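Local structure of tetratricopeptide repeat protein (Parabacteroides merdae ATCC 43184, 4R7S) at residues Leu47-Arg52 with Ile62-Ala67; Thr76-Arg81 with Leu95-Thr100; Ala111-Gly116 with Gln130-Ile135; Arg144-His149 with Phe166-Ser171. The protein is of unknown function but, as a tetratricopeptide repeat protein, probably serves as a helical scaffold for binding other proteins or peptides. All coordinates share one frame; numbering follows the deposited sequence.

Contact 1: residues Leu47-Arg52 with Ile62-Ala67; sequences LGTIQR and ISYTSA. With EDO (1,2-ethanediol), chain H.
Gly-48 and Tyr-64 meet where helices 40-52 and 57-68 pack as an antiparallel hairpin of the tetratricopeptide repeat type, their local axes 8.6 Å apart. The tight part is built on the glycine: its CA lies over one face of the Tyr-64 ring, 4.1 Å from the centroid, a CH-pi contact, and sits 3.7 Å from Ser-63 CB. A CB on Gly-48 would run into Tyr-64 CE1, so the close approach depends on its absence. Beside it the buried Ser-63 OG donates to Gln-51 OE1 at 2.6 Å, from a position tilted out of the carbonyl plane, while Glu-24 takes the NE2 end of the same amide. The looser side is wet. With CG anti to its carbonyl carbon (chi1 -72°), Tyr-64 carries its hydroxyl across to Thr-49, whose OG1 lies at the ring edge, in plane. A water joins that hydroxyl to Arg-52 NH1, and Arg-52 continues to Glu-87 of the next helix. A leucine in place of Tyr-64 would probably leave this water and Thr-49 without their shared phenolic partner and uncover Gly-48 CA. Thr-49 OG1 stands 2.8 Å from Tyr-64 OH and 2.7 Å from O2 of a bound ethanediol.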
loop_
_atom_site.group_PDB
_atom_site.type_symbol
_atom_site.label_atom_id
_atom_site.label_comp_id
_atom_site.label_asym_id
_atom_site.label_seq_id
_atom_site.Cartn_x
_atom_site.Cartn_y
_atom_site.Cartn_z
ATOM N N LEU A 47 13.848 15.142 0.811
ATOM C CA LEU A 47 14.198 14.989 -0.607
ATOM C C LEU A 47 13.684 13.636 -1.118
ATOM O O LEU A 47 12.991 13.604 -2.132
ATOM C CB LEU A 47 15.718 15.143 -0.828
ATOM C CG LEU A 47 16.246 14.996 -2.260
ATOM C CD1 LEU A 47 15.804 16.146 -3.161
ATOM C CD2 LEU A 47 17.768 14.926 -2.275
ATOM N N GLY A 48 13.955 12.565 -0.376
ATOM C CA GLY A 48 13.485 11.230 -0.718
ATOM C C GLY A 48 11.984 11.191 -0.935
ATOM O O GLY A 48 11.533 10.669 -1.954
ATOM N N THR A 49 11.206 11.787 -0.001
ATOM C CA THR A 49 9.748 11.831 -0.076
ATOM C C THR A 49 9.272 12.694 -1.255
ATOM O O THR A 49 8.352 12.270 -1.970
ATOM C CB THR A 49 9.147 12.290 1.242
ATOM O OG1 THR A 49 9.861 11.673 2.307
ATOM C CG2 THR A 49 7.713 11.876 1.374
ATOM N N ILE A 50 9.903 13.876 -1.466
ATOM C CA ILE A 50 9.618 14.801 -2.575
ATOM C C ILE A 50 9.874 14.084 -3.930
ATOM O O ILE A 50 9.054 14.192 -4.849
ATOM C CB ILE A 50 10.470 16.086 -2.422
ATOM C CG1 ILE A 50 9.942 16.950 -1.265
ATOM C CG2 ILE A 50 10.553 16.883 -3.727
ATOM C CD1 ILE A 50 10.916 17.932 -0.746
ATOM N N GLN A 51 10.994 13.339 -4.016
ATOM C CA GLN A 51 11.386 12.560 -5.184
ATOM C C GLN A 51 10.404 11.416 -5.433
ATOM O O GLN A 51 10.047 11.173 -6.584
ATOM C CB GLN A 51 12.818 12.017 -5.040
ATOM C CG GLN A 51 13.869 13.117 -5.135
ATOM C CD GLN A 51 15.270 12.577 -5.009
ATOM O OE1 GLN A 51 15.560 11.713 -4.182
ATOM N NE2 GLN A 51 16.176 13.083 -5.824
ATOM N N ARG A 52 9.954 10.736 -4.365
ATOM C CA ARG A 52 8.990 9.631 -4.457
ATOM C C ARG A 52 7.630 10.142 -4.968
ATOM O O ARG A 52 7.027 9.498 -5.821
ATOM C CB ARG A 52 8.822 8.933 -3.091
ATOM C CG ARG A 52 8.053 7.617 -3.169
ATOM C CD ARG A 52 7.579 7.153 -1.807
ATOM N NE ARG A 52 6.971 5.827 -1.908
ATOM C CZ ARG A 52 6.516 5.111 -0.887
ATOM N NH1 ARG A 52 6.593 5.582 0.352
ATOM N NH2 ARG A 52 5.977 3.920 -1.094
ATOM N N ILE A 62 17.894 6.266 -3.323
ATOM C CA ILE A 62 19.265 6.712 -3.052
ATOM C C ILE A 62 19.261 7.763 -1.903
ATOM O O ILE A 62 20.097 7.667 -0.986
ATOM C CB ILE A 62 19.973 7.197 -4.351
ATOM C CG1 ILE A 62 20.269 5.961 -5.265
ATOM C CG2 ILE A 62 21.255 7.998 -4.037
ATOM C CD1 ILE A 62 20.848 6.223 -6.678
ATOM N N SER A 63 18.288 8.702 -1.927
ATOM C CA SER A 63 18.157 9.742 -0.902
ATOM C C SER A 63 17.893 9.115 0.490
ATOM O O SER A 63 18.596 9.448 1.448
ATOM C CB SER A 63 17.067 10.741 -1.276
ATOM O OG SER A 63 17.475 11.533 -2.381
ATOM N N TYR A 64 16.935 8.179 0.580
ATOM C CA TYR A 64 16.622 7.466 1.820
ATOM C C TYR A 64 17.819 6.633 2.300
ATOM O O TYR A 64 18.100 6.621 3.504
ATOM C CB TYR A 64 15.386 6.557 1.656
ATOM C CG TYR A 64 14.050 7.270 1.548
ATOM C CD1 TYR A 64 13.799 8.441 2.260
ATOM C CD2 TYR A 64 13.000 6.713 0.824
ATOM C CE1 TYR A 64 12.561 9.077 2.192
ATOM C CE2 TYR A 64 11.767 7.351 0.729
ATOM C CZ TYR A 64 11.551 8.529 1.417
ATOM O OH TYR A 64 10.318 9.113 1.349
ATOM N N THR A 65 18.529 5.967 1.375
ATOM C CA THR A 65 19.707 5.172 1.702
ATOM C C THR A 65 20.793 6.078 2.328
ATOM O O THR A 65 21.409 5.686 3.332
ATOM C CB THR A 65 20.206 4.404 0.466
ATOM O OG1 THR A 65 19.223 3.413 0.145
ATOM C CG2 THR A 65 21.541 3.715 0.701
ATOM N N SER A 66 20.966 7.295 1.772
ATOM C CA SER A 66 21.930 8.282 2.246
ATOM C C SER A 66 21.551 8.787 3.611
ATOM O O SER A 66 22.411 8.851 4.479
ATOM C CB SER A 66 22.025 9.449 1.270
ATOM O OG SER A 66 22.473 9.013 -0.003
ATOM N N ALA A 67 20.268 9.141 3.814
ATOM C CA ALA A 67 19.718 9.616 5.093
ATOM C C ALA A 67 19.919 8.572 6.200
ATOM O O ALA A 67 20.250 8.920 7.320
ATOM C CB ALA A 67 18.227 9.922 4.935
HETATM C C1 EDO H . 6.858 12.218 5.053
HETATM O O1 EDO H . 6.093 11.055 4.714
HETATM C C2 EDO H . 8.351 11.854 5.312
HETATM O O2 EDO H . 9.210 12.785 4.656
HETATM O O HOH W 1 7.872 7.884 1.480
#

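Contact 2: residues Thr76-Arg81 with Leu95-Thr100; sequences TILENR and LNDYNT. With EDO (1,2-ethanediol), chain H.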
loop_
_atom_site.group_PDB
_atom_site.type_symbol
_atom_site.label_atom_id
_atom_site.label_comp_id
_atom_site.label_asym_id
_atom_site.label_seq_id
_atom_site.Cartn_x
_atom_site.Cartn_y
_atom_site.Cartn_z
ATOM N N THR A 76 11.243 6.990 10.947
ATOM C CA THR A 76 10.751 7.680 9.752
ATOM C C THR A 76 11.456 7.193 8.500
ATOM O O THR A 76 10.772 6.744 7.594
ATOM C CB THR A 76 10.845 9.193 9.893
ATOM O OG1 THR A 76 10.075 9.578 11.028
ATOM C CG2 THR A 76 10.312 9.923 8.666
ATOM N N ILE A 77 12.794 7.221 8.465
ATOM C CA ILE A 77 13.559 6.786 7.299
ATOM C C ILE A 77 13.264 5.299 6.982
ATOM O O ILE A 77 13.006 4.982 5.827
ATOM C CB ILE A 77 15.090 7.085 7.459
ATOM C CG1 ILE A 77 15.316 8.575 7.817
ATOM C CG2 ILE A 77 15.861 6.724 6.165
ATOM C CD1 ILE A 77 16.790 8.936 8.326
ATOM N N LEU A 78 13.230 4.421 8.000
ATOM C CA LEU A 78 12.986 2.994 7.810
ATOM C C LEU A 78 11.591 2.733 7.293
ATOM O O LEU A 78 11.427 1.951 6.361
ATOM C CB LEU A 78 13.232 2.205 9.115
ATOM C CG LEU A 78 14.701 2.066 9.532
ATOM C CD1 LEU A 78 14.798 1.579 10.950
ATOM C CD2 LEU A 78 15.476 1.148 8.579
ATOM N N GLU A 79 10.599 3.421 7.860
ATOM C CA GLU A 79 9.196 3.306 7.460
ATOM C C GLU A 79 9.001 3.805 6.019
ATOM O O GLU A 79 8.284 3.167 5.262
ATOM C CB GLU A 79 8.310 4.086 8.448
ATOM C CG GLU A 79 6.828 4.069 8.124
ATOM C CD GLU A 79 5.992 5.051 8.919
ATOM O OE1 GLU A 79 6.085 5.039 10.167
ATOM O OE2 GLU A 79 5.205 5.797 8.294
ATOM N N ASN A 80 9.663 4.897 5.627
ATOM C CA ASN A 80 9.499 5.419 4.275
ATOM C C ASN A 80 10.226 4.571 3.223
ATOM O O ASN A 80 9.639 4.275 2.179
ATOM C CB ASN A 80 9.923 6.891 4.206
ATOM C CG ASN A 80 8.854 7.780 4.795
ATOM O OD1 ASN A 80 7.849 8.109 4.166
ATOM N ND2 ASN A 80 8.966 8.078 6.049
ATOM N N ARG A 81 11.452 4.137 3.510
ATOM C CA ARG A 81 12.245 3.311 2.585
ATOM C C ARG A 81 11.640 1.895 2.473
ATOM O O ARG A 81 11.615 1.331 1.377
ATOM C CB ARG A 81 13.703 3.267 3.054
ATOM C CG ARG A 81 14.747 2.809 2.044
ATOM C CD ARG A 81 15.641 1.915 2.866
ATOM N NE ARG A 81 17.050 1.933 2.522
ATOM C CZ ARG A 81 17.961 1.144 3.084
ATOM N NH1 ARG A 81 17.605 0.258 4.009
ATOM N NH2 ARG A 81 19.235 1.232 2.726
ATOM N N LEU A 95 10.946 -5.985 3.965
ATOM C CA LEU A 95 10.833 -6.831 5.153
ATOM C C LEU A 95 12.019 -6.585 6.084
ATOM O O LEU A 95 11.802 -6.322 7.269
ATOM C CB LEU A 95 10.729 -8.329 4.731
ATOM C CG LEU A 95 10.824 -9.440 5.806
ATOM C CD1 LEU A 95 9.742 -9.319 6.871
ATOM C CD2 LEU A 95 10.712 -10.804 5.168
ATOM N N ASN A 96 13.253 -6.581 5.539
ATOM C CA ASN A 96 14.463 -6.325 6.325
ATOM C C ASN A 96 14.396 -4.955 7.068
ATOM O O ASN A 96 14.827 -4.870 8.227
ATOM C CB ASN A 96 15.718 -6.403 5.440
ATOM C CG ASN A 96 17.003 -6.002 6.141
ATOM O OD1 ASN A 96 17.368 -6.547 7.197
ATOM N ND2 ASN A 96 17.697 -5.002 5.589
ATOM N N ASP A 97 13.864 -3.900 6.406
ATOM C CA ASP A 97 13.719 -2.580 7.038
ATOM C C ASP A 97 12.644 -2.606 8.161
ATOM O O ASP A 97 12.873 -1.986 9.215
ATOM C CB ASP A 97 13.412 -1.497 5.998
ATOM C CG ASP A 97 14.628 -0.899 5.301
ATOM O OD1 ASP A 97 15.776 -1.279 5.654
ATOM O OD2 ASP A 97 14.436 -0.059 4.406
ATOM N N TYR A 98 11.511 -3.365 7.960
ATOM C CA TYR A 98 10.480 -3.523 9.000
ATOM C C TYR A 98 11.065 -4.335 10.145
ATOM O O TYR A 98 10.763 -4.066 11.306
ATOM C CB TYR A 98 9.175 -4.170 8.472
ATOM C CG TYR A 98 8.393 -3.274 7.526
ATOM C CD1 TYR A 98 7.967 -2.005 7.927
ATOM C CD2 TYR A 98 8.055 -3.702 6.245
ATOM C CE1 TYR A 98 7.281 -1.162 7.054
ATOM C CE2 TYR A 98 7.346 -2.878 5.370
ATOM C CZ TYR A 98 6.976 -1.600 5.776
ATOM O OH TYR A 98 6.301 -0.751 4.933
ATOM N N ASN A 99 11.955 -5.282 9.828
ATOM C CA ASN A 99 12.610 -6.083 10.854
ATOM C C ASN A 99 13.538 -5.218 11.695
ATOM O O ASN A 99 13.503 -5.309 12.917
ATOM C CB ASN A 99 13.362 -7.239 10.239
ATOM C CG ASN A 99 12.463 -8.348 9.778
ATOM O OD1 ASN A 99 11.239 -8.394 10.069
ATOM N ND2 ASN A 99 13.073 -9.282 9.058
ATOM N N THR A 100 14.302 -4.337 11.054
ATOM C CA THR A 100 15.164 -3.386 11.757
ATOM C C THR A 100 14.269 -2.514 12.648
ATOM O O THR A 100 14.507 -2.394 13.857
ATOM C CB THR A 100 15.999 -2.538 10.748
ATOM O OG1 THR A 100 16.807 -3.396 9.941
ATOM C CG2 THR A 100 16.880 -1.493 11.441
HETATM C C1 EDO H . 6.858 12.218 5.053
HETATM O O1 EDO H . 6.093 11.055 4.714
HETATM C C2 EDO H . 8.351 11.854 5.312
HETATM O O2 EDO H . 9.210 12.785 4.656
HETATM O O HOH W 2 5.981 1.675 5.789
#
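This is a helix-hairpin contact of the tetratricopeptide repeat superhelix, partly buried, in which an ion pair and a small apolar patch join antiparallel helices 75-87 and 91-104. The local axes are 8.9 Å apart at an angle of 156°, and Leu-78 and Asp-97 face each other at the level where the backbones come nearest. Leu-78 divides its two methyls: CD1 packs against Thr-100 CG2 at 3.7 Å, the side chains crossing at about a right angle, while CD2 lies 3.8 Å from Asp-97 OD1. Thr-100 can offer its methyl because its hydroxyl turns back to its own helix, OG1 donating to Asn-96 O on the opposite face of that carbonyl's plane from Thr-100 N. Arg-81 starts with CG anti to the backbone N (chi1 -163°) and then bends, which brings NH1 to the carboxylate of Asp-97. The guanidinium and carboxylate are nearly coplanar, yet one nitrogen serves the pair: NH1 lies 2.9 Å from Asp-97 OD1 in a salt bridge whose hydrogen bond is weak and bent. A methionine in place of Arg-81 would probably leave the buried Asp-97 carboxylate without this positive mate. At the far side of the hairpin, a water links Glu-79 O (2.8 Å) to Tyr-98 OH (2.6 Å), the two oxygens themselves being 4.4 Å apart. Helix 57-68 flanks the hairpin through Ile-77 and Asn-80, and helix 109-121 packs on Leu-95 and Tyr-98.

Contact 3: residues Ala111-Gly116 with Gln130-Ile135; sequences ALYCRG and QDFDKI
Antiparallel helices 109-121 and 125-138 form a helix hairpin within the tetratricopeptide repeat array, and a side-on salt bridge between Arg-115 and Asp-131 clasps it. Arg-115 NE reaches Asp-131 OD2 and NH2 reaches OD1, both at 2.9 Å and both nearly straight (171°). Each oxygen is met on its syn side, and the planes of the two groups lie 12° apart, so this two-point grip fixes the rotation of the carboxylate. The bend at chi3 of Arg-115 (64°) turns the guanidinium edge toward the acid. Next to the charges the packing is apolar. Leu-112 rests its CB on Ile-135 CG1 at 3.7 Å and its CD1 on the aliphatic part of Lys-134, at CG, while the lysine's end leads away. Ile-135 CD1 fits against the backbone of Tyr-113, 3.6 Å from its N and near the plane of its ring. Gly-116, lacking a side chain, admits the Phe-132 ring: CZ comes to 3.4 Å from Gly-116 C, and a CB there would strike CE1. Helix 91-104 supports one flank, with Leu-102 against Leu-112 and Asn-99 taking Arg-115 NH1; on the other, helix 143-156 meets Tyr-113 through Arg-144 and Ile-135 through Ala-145.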
loop_
_atom_site.group_PDB
_atom_site.type_symbol
_atom_site.label_atom_id
_atom_site.label_comp_id
_atom_site.label_asym_id
_atom_site.label_seq_id
_atom_site.Cartn_x
_atom_site.Cartn_y
_atom_site.Cartn_z
ATOM N N ALA A 111 4.427 -0.271 11.076
ATOM C CA ALA A 111 5.417 -1.279 10.693
ATOM C C ALA A 111 4.823 -2.702 10.819
ATOM O O ALA A 111 4.985 -3.510 9.901
ATOM C CB ALA A 111 6.674 -1.152 11.556
ATOM N N LEU A 112 4.123 -2.982 11.936
ATOM C CA LEU A 112 3.483 -4.268 12.194
ATOM C C LEU A 112 2.466 -4.594 11.101
ATOM O O LEU A 112 2.471 -5.712 10.584
ATOM C CB LEU A 112 2.806 -4.274 13.575
ATOM C CG LEU A 112 3.720 -4.391 14.789
ATOM C CD1 LEU A 112 3.001 -3.961 16.040
ATOM C CD2 LEU A 112 4.284 -5.812 14.932
ATOM N N TYR A 113 1.621 -3.614 10.743
ATOM C CA TYR A 113 0.581 -3.777 9.728
ATOM C C TYR A 113 1.181 -4.087 8.371
ATOM O O TYR A 113 0.734 -5.023 7.719
ATOM C CB TYR A 113 -0.315 -2.534 9.630
ATOM C CG TYR A 113 -1.445 -2.683 8.633
ATOM C CD1 TYR A 113 -2.467 -3.608 8.837
ATOM C CD2 TYR A 113 -1.504 -1.886 7.492
ATOM C CE1 TYR A 113 -3.492 -3.771 7.903
ATOM C CE2 TYR A 113 -2.530 -2.033 6.556
ATOM C CZ TYR A 113 -3.522 -2.975 6.769
ATOM O OH TYR A 113 -4.541 -3.099 5.859
ATOM N N CYS A 114 2.198 -3.326 7.963
ATOM C CA CYS A 114 2.849 -3.475 6.666
ATOM C C CYS A 114 3.634 -4.767 6.583
ATOM O O CYS A 114 3.571 -5.425 5.545
ATOM C CB CYS A 114 3.723 -2.268 6.357
ATOM S SG CYS A 114 2.789 -0.750 6.043
ATOM N N ARG A 115 4.329 -5.163 7.666
ATOM C CA ARG A 115 5.069 -6.419 7.683
ATOM C C ARG A 115 4.084 -7.571 7.620
ATOM O O ARG A 115 4.335 -8.539 6.898
ATOM C CB ARG A 115 5.996 -6.545 8.904
ATOM C CG ARG A 115 7.052 -7.651 8.735
ATOM C CD ARG A 115 8.040 -7.746 9.883
ATOM N NE ARG A 115 7.438 -8.115 11.174
ATOM C CZ ARG A 115 8.135 -8.272 12.297
ATOM N NH1 ARG A 115 9.458 -8.124 12.295
ATOM N NH2 ARG A 115 7.520 -8.580 13.427
ATOM N N GLY A 116 2.970 -7.437 8.352
ATOM C CA GLY A 116 1.887 -8.414 8.374
ATOM C C GLY A 116 1.399 -8.742 6.976
ATOM O O GLY A 116 1.346 -9.914 6.598
ATOM N N GLN A 130 0.739 -13.227 13.896
ATOM C CA GLN A 130 1.399 -12.704 15.092
ATOM C C GLN A 130 1.548 -11.161 15.051
ATOM O O GLN A 130 1.390 -10.510 16.086
ATOM C CB GLN A 130 2.744 -13.412 15.313
ATOM C CG GLN A 130 2.540 -14.876 15.716
ATOM C CD GLN A 130 3.802 -15.694 15.903
ATOM O OE1 GLN A 130 4.828 -15.212 16.400
ATOM N NE2 GLN A 130 3.713 -16.988 15.597
ATOM N N ASP A 131 1.751 -10.589 13.851
ATOM C CA ASP A 131 1.861 -9.142 13.651
ATOM C C ASP A 131 0.507 -8.446 13.794
ATOM O O ASP A 131 0.461 -7.340 14.337
ATOM C CB ASP A 131 2.498 -8.811 12.287
ATOM C CG ASP A 131 4.021 -8.936 12.243
ATOM O OD1 ASP A 131 4.636 -9.179 13.312
ATOM O OD2 ASP A 131 4.591 -8.802 11.146
ATOM N N PHE A 132 -0.591 -9.082 13.337
ATOM C CA PHE A 132 -1.924 -8.477 13.497
ATOM C C PHE A 132 -2.370 -8.613 14.963
ATOM O O PHE A 132 -2.935 -7.664 15.517
ATOM C CB PHE A 132 -2.949 -9.047 12.507
ATOM C CG PHE A 132 -2.531 -8.885 11.061
ATOM C CD1 PHE A 132 -2.186 -7.634 10.551
ATOM C CD2 PHE A 132 -2.480 -9.983 10.208
ATOM C CE1 PHE A 132 -1.762 -7.491 9.227
ATOM C CE2 PHE A 132 -2.082 -9.836 8.870
ATOM C CZ PHE A 132 -1.725 -8.593 8.390
ATOM N N ASP A 133 -1.986 -9.718 15.625
ATOM C CA ASP A 133 -2.287 -9.889 17.054
ATOM C C ASP A 133 -1.550 -8.843 17.894
ATOM O O ASP A 133 -2.144 -8.298 18.820
ATOM C CB ASP A 133 -1.939 -11.298 17.536
ATOM C CG ASP A 133 -2.897 -12.386 17.076
ATOM O OD1 ASP A 133 -4.096 -12.073 16.840
ATOM O OD2 ASP A 133 -2.463 -13.567 16.998
ATOM N N LYS A 134 -0.272 -8.535 17.546
ATOM C CA LYS A 134 0.550 -7.536 18.243
ATOM C C LYS A 134 -0.135 -6.190 18.221
ATOM O O LYS A 134 -0.122 -5.515 19.242
ATOM C CB LYS A 134 1.972 -7.431 17.637
ATOM C CG LYS A 134 3.008 -6.728 18.535
ATOM C CD LYS A 134 3.478 -7.567 19.739
ATOM C CE LYS A 134 4.314 -6.778 20.716
ATOM N NZ LYS A 134 4.672 -7.587 21.912
ATOM N N ILE A 135 -0.744 -5.800 17.071
ATOM C CA ILE A 135 -1.487 -4.539 16.938
ATOM C C ILE A 135 -2.678 -4.543 17.911
ATOM O O ILE A 135 -2.805 -3.627 18.718
ATOM C CB ILE A 135 -1.957 -4.254 15.484
ATOM C CG1 ILE A 135 -0.768 -4.255 14.511
ATOM C CG2 ILE A 135 -2.730 -2.916 15.435
ATOM C CD1 ILE A 135 -1.067 -4.154 13.066
#

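Contact 4: residues Arg144-His149 with Phe166-Ser171; sequences RARLGH and FNYLIS
Two aromatic rings of helix 159-172 meet helix 143-156 without stacking on it: the Tyr-168 ring receives Arg-146 CD at its edge, near the ring plane, and the Phe-166 ring is approached obliquely by Leu-147 CD1. The helices form an antiparallel pair in the repeat solenoid, with local axes 10.3 Å apart at an angle of 152°. The contact is correspondingly thin, carried mostly by side chains. Arg-146 runs extended from CG to NE, and its CD comes within 4.1 Å of Tyr-168 CE2. The guanidinium plane stands 74° from that of the ring, so the pair is a glancing contact of a methylene with a ring edge rather than a flat stack. Nearer its root, Arg-146 CB touches Leu-169 CD2 at 3.9 Å. Thus the arginine and the tyrosine border the more exposed side, where Tyr-168 lies at the surface, whereas Leu-169 and Phe-166 are buried, with Leu-147 reaching in to them. There Leu-147 meets two partners. Its CG is anti to the backbone N (chi1 -165°), which carries CD1 across the interface into the angle between Phe-166 and Leu-169, whose side chain it crosses at about a right angle. Leu-179 of helix 178-189 packs on Leu-147 too, extending the apolar layer into the next helix. On this inner side the packing is van der Waals and meets at one methyl: Leu-147 CD1 lies 3.6 Å from Phe-166 CE1 and 3.9 Å from Leu-169 CD1.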
loop_
_atom_site.group_PDB
_atom_site.type_symbol
_atom_site.label_atom_id
_atom_site.label_comp_id
_atom_site.label_asym_id
_atom_site.label_seq_id
_atom_site.Cartn_x
_atom_site.Cartn_y
_atom_site.Cartn_z
ATOM N N ARG A 144 -7.989 -2.186 11.081
ATOM C CA ARG A 144 -7.113 -2.738 10.045
ATOM C C ARG A 144 -6.397 -4.008 10.506
ATOM O O ARG A 144 -6.079 -4.838 9.654
ATOM C CB ARG A 144 -6.120 -1.707 9.465
ATOM C CG ARG A 144 -5.090 -1.163 10.423
ATOM C CD ARG A 144 -4.263 -0.086 9.759
ATOM N NE ARG A 144 -3.159 0.277 10.640
ATOM C CZ ARG A 144 -2.092 0.976 10.275
ATOM N NH1 ARG A 144 -1.983 1.437 9.031
ATOM N NH2 ARG A 144 -1.126 1.227 11.150
ATOM N N ALA A 145 -6.212 -4.203 11.823
ATOM C CA ALA A 145 -5.602 -5.427 12.334
ATOM C C ALA A 145 -6.545 -6.625 12.080
ATOM O O ALA A 145 -6.103 -7.677 11.613
ATOM C CB ALA A 145 -5.300 -5.284 13.804
ATOM N N ARG A 146 -7.856 -6.409 12.295
ATOM C CA ARG A 146 -8.921 -7.391 12.082
ATOM C C ARG A 146 -9.032 -7.690 10.591
ATOM O O ARG A 146 -9.159 -8.849 10.222
ATOM C CB ARG A 146 -10.265 -6.908 12.689
ATOM C CG ARG A 146 -10.229 -6.826 14.228
ATOM C CD ARG A 146 -11.597 -6.628 14.876
ATOM N NE ARG A 146 -11.471 -6.481 16.327
ATOM C CZ ARG A 146 -11.471 -7.477 17.214
ATOM N NH1 ARG A 146 -11.640 -8.734 16.817
ATOM N NH2 ARG A 146 -11.310 -7.222 18.504
ATOM N N LEU A 147 -8.878 -6.669 9.740
ATOM C CA LEU A 147 -8.890 -6.829 8.286
ATOM C C LEU A 147 -7.689 -7.636 7.823
ATOM O O LEU A 147 -7.819 -8.487 6.957
ATOM C CB LEU A 147 -8.884 -5.455 7.632
ATOM C CG LEU A 147 -9.237 -5.389 6.162
ATOM C CD1 LEU A 147 -10.697 -5.750 5.928
ATOM C CD2 LEU A 147 -8.997 -3.994 5.653
ATOM N N GLY A 148 -6.539 -7.398 8.442
ATOM C CA GLY A 148 -5.333 -8.170 8.182
ATOM C C GLY A 148 -5.611 -9.646 8.399
ATOM O O GLY A 148 -5.294 -10.465 7.536
ATOM N N HIS A 149 -6.273 -9.976 9.526
ATOM C CA HIS A 149 -6.683 -11.340 9.868
ATOM C C HIS A 149 -7.650 -11.903 8.815
ATOM O O HIS A 149 -7.482 -13.043 8.390
ATOM C CB HIS A 149 -7.328 -11.393 11.270
ATOM C CG HIS A 149 -6.333 -11.431 12.390
ATOM N ND1 HIS A 149 -5.364 -12.418 12.464
ATOM C CD2 HIS A 149 -6.219 -10.627 13.469
ATOM C CE1 HIS A 149 -4.695 -12.182 13.576
ATOM N NE2 HIS A 149 -5.179 -11.119 14.218
ATOM N N PHE A 166 -15.178 -10.442 8.069
ATOM C CA PHE A 166 -15.763 -9.450 7.169
ATOM C C PHE A 166 -17.194 -9.176 7.548
ATOM O O PHE A 166 -17.610 -8.034 7.460
ATOM C CB PHE A 166 -15.703 -9.897 5.696
ATOM C CG PHE A 166 -14.391 -9.638 5.015
ATOM C CD1 PHE A 166 -13.973 -8.337 4.746
ATOM C CD2 PHE A 166 -13.586 -10.687 4.609
ATOM C CE1 PHE A 166 -12.748 -8.095 4.106
ATOM C CE2 PHE A 166 -12.373 -10.446 3.956
ATOM C CZ PHE A 166 -11.955 -9.152 3.721
ATOM N N ASN A 167 -17.955 -10.196 7.961
ATOM C CA ASN A 167 -19.345 -9.942 8.341
ATOM C C ASN A 167 -19.396 -9.059 9.599
ATOM O O ASN A 167 -20.213 -8.128 9.667
ATOM C CB ASN A 167 -20.147 -11.242 8.537
ATOM C CG ASN A 167 -20.405 -12.001 7.255
ATOM O OD1 ASN A 167 -20.400 -11.448 6.140
ATOM N ND2 ASN A 167 -20.649 -13.305 7.387
ATOM N N TYR A 168 -18.485 -9.317 10.552
ATOM C CA TYR A 168 -18.423 -8.550 11.783
ATOM C C TYR A 168 -18.077 -7.080 11.492
ATOM O O TYR A 168 -18.774 -6.196 11.987
ATOM C CB TYR A 168 -17.432 -9.174 12.792
ATOM C CG TYR A 168 -17.164 -8.277 13.984
ATOM C CD1 TYR A 168 -18.184 -7.953 14.882
ATOM C CD2 TYR A 168 -15.914 -7.687 14.173
ATOM C CE1 TYR A 168 -17.956 -7.100 15.961
ATOM C CE2 TYR A 168 -15.661 -6.865 15.277
ATOM C CZ TYR A 168 -16.691 -6.565 16.162
ATOM O OH TYR A 168 -16.470 -5.745 17.244
ATOM N N LEU A 169 -17.012 -6.831 10.698
ATOM C CA LEU A 169 -16.532 -5.493 10.352
ATOM C C LEU A 169 -17.596 -4.683 9.630
ATOM O O LEU A 169 -17.749 -3.493 9.913
ATOM C CB LEU A 169 -15.258 -5.556 9.494
ATOM C CG LEU A 169 -13.992 -6.105 10.164
ATOM C CD1 LEU A 169 -12.800 -6.166 9.161
ATOM C CD2 LEU A 169 -13.610 -5.296 11.395
ATOM N N ILE A 170 -18.317 -5.319 8.694
ATOM C CA ILE A 170 -19.382 -4.716 7.882
ATOM C C ILE A 170 -20.590 -4.421 8.785
ATOM O O ILE A 170 -21.203 -3.377 8.619
ATOM C CB ILE A 170 -19.731 -5.618 6.648
ATOM C CG1 ILE A 170 -18.572 -5.559 5.604
ATOM C CG2 ILE A 170 -21.103 -5.265 6.016
ATOM C CD1 ILE A 170 -18.763 -6.303 4.284
ATOM N N SER A 171 -20.898 -5.285 9.767
ATOM C CA SER A 171 -21.985 -5.018 10.731
ATOM C C SER A 171 -21.659 -3.778 11.590
ATOM O O SER A 171 -22.560 -3.011 11.927
ATOM C CB SER A 171 -22.232 -6.227 11.630
ATOM O OG SER A 171 -21.505 -6.160 12.849
#

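From the N terminus the four contacts follow in series, each closing its own helical hairpin before the next opens; none nest or cross. Contact 1 pairs helices 40-52 and 57-68, contact 2 helices 75-87 and 91-104, contact 3 helices 109-121 and 125-138, and contact 4 helices 143-156 and 159-172. Successive hairpins touch: Tyr-64 packs on Asn-80, Tyr-98 on Cys-114, and Phe-132 on Gly-148. Neighbouring centres are about 13 to 15 Å apart, whereas those of contacts 1 and 4 are about 35 Å apart on opposite sides of the chain's centre, as expected of a solenoid built by local contacts. One ethanediol touches both contacts 1 and 2.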